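Side-chain contact in probable thiosulfate sulfurtransferase (Thermus thermophilus, PDB 2EG4), which binds a zinc ion and probably transfers sulfur from thiosulfate to cyanide, as rhodanese-family enzymes do: residues R27-S32 / T52-T57. Residues are numbered along the deposited sequence; the frame is centred on the assembly and turned at random.
Sequences RHLDLS and TELFQT. With SO4 (sulfate ion), chain F.
The imidazole ring of His28 meets a sulfate ion, probably from the crystallisation liquor, at its edge, with the sulfur lying in the ring plane. Its ND1 donates to sulfate O4 at 2.6 Å, nearly straight at 171°. The other ring nitrogen, NE2, is hydrogen-bonded to the backbone O of Arg13; with both nitrogens engaged, the ring's rotation is probably fixed. Two partners of this kind probably favour the doubly protonated cation, which suits an anion also held by Arg15. Tyr18 adds a ring that meets the imidazole at about 50°. A leucine in place of His28 would probably leave the sulfate with one donor fewer and the carbonyl of Arg13 without its mate.

Three leucines make the contact, Leu54 from the helix against Leu29 and Leu31 from the loop. With CG opposite the backbone N (chi1 179°), Leu54 carries its two methyls out from the helix toward the loop that follows strand 27-28. Its CD1 meets Leu29 CD1 tip to tip at 4.0 Å, while Leu54 CD2 reaches Leu31 CD1 at 3.9 Å. Leucine suits this place because its two methyls can serve two neighbours. Asp30, between Leu29 and Leu31 in the chain, takes no part in that packing; its OD1 accepts from Ser32 N at 2.8 Å, an Asx turn, and from Ser32 OG. A short side chain ending in a carboxylate, and a small hydroxyl, suit so tight a bend.

Strand 27-28 borders the parallel four-stranded sheet of this rhodanese-like domain, beside strand 8-11, whose Val10 touches Leu29. Helix 73-84 also packs here, offering Thr78 to Leu29 and Phe81 to Leu31, so the leucines pack the loop that follows the edge strand against the end of helix 41-57.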
loop_
_atom_site.group_PDB
_atom_site.type_symbol
_atom_site.label_atom_id
_atom_site.label_comp_id
_atom_site.label_asym_id
_atom_site.label_seq_id
_atom_site.Cartn_x
_atom_site.Cartn_y
_atom_site.Cartn_z
ATOM N N ARG A 27 -0.316 -8.726 15.961
ATOM C CA ARG A 27 -0.933 -9.692 15.063
ATOM C C ARG A 27 -0.034 -9.812 13.840
ATOM O O ARG A 27 0.670 -8.866 13.512
ATOM C CB ARG A 27 -2.300 -9.191 14.566
ATOM C CG ARG A 27 -3.447 -9.260 15.552
ATOM C CD ARG A 27 -3.313 -8.254 16.653
ATOM N NE ARG A 27 -4.619 -7.961 17.247
ATOM C CZ ARG A 27 -4.808 -7.669 18.526
ATOM N NH1 ARG A 27 -3.779 -7.650 19.366
ATOM N NH2 ARG A 27 -6.015 -7.341 18.956
ATOM N N HIS A 28 -0.078 -10.960 13.170
ATOM C CA HIS A 28 0.688 -11.160 11.946
ATOM C C HIS A 28 -0.231 -10.873 10.780
ATOM O O HIS A 28 -1.333 -11.422 10.714
ATOM C CB HIS A 28 1.142 -12.598 11.788
ATOM C CG HIS A 28 1.878 -12.838 10.508
ATOM N ND1 HIS A 28 1.358 -13.588 9.471
ATOM C CD2 HIS A 28 3.063 -12.353 10.066
ATOM C CE1 HIS A 28 2.196 -13.557 8.447
ATOM N NE2 HIS A 28 3.236 -12.813 8.782
ATOM N N LEU A 29 0.218 -10.035 9.843
ATOM C CA LEU A 29 -0.585 -9.755 8.648
ATOM C C LEU A 29 0.295 -9.275 7.488
ATOM O O LEU A 29 1.025 -8.298 7.640
ATOM C CB LEU A 29 -1.626 -8.672 8.916
ATOM C CG LEU A 29 -2.529 -8.389 7.694
ATOM C CD1 LEU A 29 -3.365 -9.628 7.321
ATOM C CD2 LEU A 29 -3.424 -7.191 8.010
ATOM N N ASP A 30 0.205 -9.967 6.349
ATOM C CA ASP A 30 0.929 -9.555 5.130
ATOM C C ASP A 30 -0.075 -9.597 3.970
ATOM O O ASP A 30 -0.510 -10.682 3.541
ATOM C CB ASP A 30 2.103 -10.479 4.830
ATOM C CG ASP A 30 2.843 -10.074 3.550
ATOM O OD1 ASP A 30 2.243 -9.372 2.710
ATOM O OD2 ASP A 30 4.010 -10.460 3.372
ATOM N N LEU A 31 -0.490 -8.423 3.488
ATOM C CA LEU A 31 -1.463 -8.363 2.404
ATOM C C LEU A 31 -0.866 -8.152 1.021
ATOM O O LEU A 31 -1.503 -7.525 0.173
ATOM C CB LEU A 31 -2.503 -7.269 2.676
ATOM C CG LEU A 31 -3.397 -7.565 3.877
ATOM C CD1 LEU A 31 -4.355 -6.413 4.163
ATOM C CD2 LEU A 31 -4.134 -8.899 3.608
ATOM N N SER A 32 0.337 -8.682 0.792
ATOM C CA SER A 32 0.980 -8.553 -0.528
ATOM C C SER A 32 0.284 -9.357 -1.632
ATOM O O SER A 32 0.355 -9.018 -2.825
ATOM C CB SER A 32 2.433 -9.057 -0.471
ATOM O OG SER A 32 3.244 -8.339 0.430
ATOM N N THR A 52 -13.671 -5.312 6.595
ATOM C CA THR A 52 -14.419 -5.405 7.861
ATOM C C THR A 52 -14.177 -6.758 8.520
ATOM O O THR A 52 -13.928 -6.844 9.727
ATOM C CB THR A 52 -15.938 -5.281 7.641
ATOM O OG1 THR A 52 -16.257 -3.932 7.314
ATOM C CG2 THR A 52 -16.696 -5.642 8.907
ATOM N N GLU A 53 -14.256 -7.818 7.724
ATOM C CA GLU A 53 -14.081 -9.170 8.241
ATOM C C GLU A 53 -12.681 -9.346 8.808
ATOM O O GLU A 53 -12.496 -9.945 9.868
ATOM C CB GLU A 53 -14.319 -10.198 7.141
ATOM C CG GLU A 53 -13.977 -11.615 7.537
ATOM C CD GLU A 53 -14.796 -12.130 8.716
ATOM O OE1 GLU A 53 -15.842 -11.534 9.044
ATOM O OE2 GLU A 53 -14.388 -13.151 9.311
ATOM N N LEU A 54 -11.706 -8.808 8.092
ATOM C CA LEU A 54 -10.311 -8.891 8.515
ATOM C C LEU A 54 -10.085 -8.121 9.805
ATOM O O LEU A 54 -9.440 -8.620 10.736
ATOM C CB LEU A 54 -9.414 -8.331 7.415
ATOM C CG LEU A 54 -7.908 -8.317 7.707
ATOM C CD1 LEU A 54 -7.344 -9.729 7.765
ATOM C CD2 LEU A 54 -7.220 -7.538 6.596
ATOM N N PHE A 55 -10.602 -6.899 9.856
ATOM C CA PHE A 55 -10.457 -6.060 11.039
ATOM C C PHE A 55 -11.077 -6.734 12.262
ATOM O O PHE A 55 -10.492 -6.730 13.347
ATOM C CB PHE A 55 -11.133 -4.710 10.827
ATOM C CG PHE A 55 -10.517 -3.855 9.735
ATOM C CD1 PHE A 55 -9.397 -4.272 9.028
ATOM C CD2 PHE A 55 -11.066 -2.608 9.444
ATOM C CE1 PHE A 55 -8.823 -3.449 8.030
ATOM C CE2 PHE A 55 -10.511 -1.792 8.465
ATOM C CZ PHE A 55 -9.388 -2.207 7.757
ATOM N N GLN A 56 -12.260 -7.317 12.091
ATOM C CA GLN A 56 -12.923 -7.978 13.214
ATOM C C GLN A 56 -12.199 -9.242 13.660
ATOM O O GLN A 56 -12.014 -9.474 14.858
ATOM C CB GLN A 56 -14.377 -8.307 12.856
ATOM C CG GLN A 56 -15.176 -7.077 12.482
ATOM C CD GLN A 56 -16.667 -7.344 12.408
ATOM O OE1 GLN A 56 -17.095 -8.467 12.139
ATOM N NE2 GLN A 56 -17.463 -6.306 12.624
ATOM N N THR A 57 -11.771 -10.052 12.704
ATOM C CA THR A 57 -11.083 -11.297 13.016
ATOM C C THR A 57 -9.760 -11.054 13.740
ATOM O O THR A 57 -9.399 -11.824 14.633
ATOM C CB THR A 57 -10.838 -12.138 11.742
ATOM O OG1 THR A 57 -12.096 -12.473 11.140
ATOM C CG2 THR A 57 -10.139 -13.436 12.091
HETATM S S SO4 F . -0.925 -15.900 8.485
HETATM O O1 SO4 F . 0.404 -16.507 8.149
HETATM O O2 SO4 F . -1.427 -15.111 7.310
HETATM O O3 SO4 F . -1.902 -16.990 8.810
HETATM O O4 SO4 F . -0.777 -14.990 9.668
#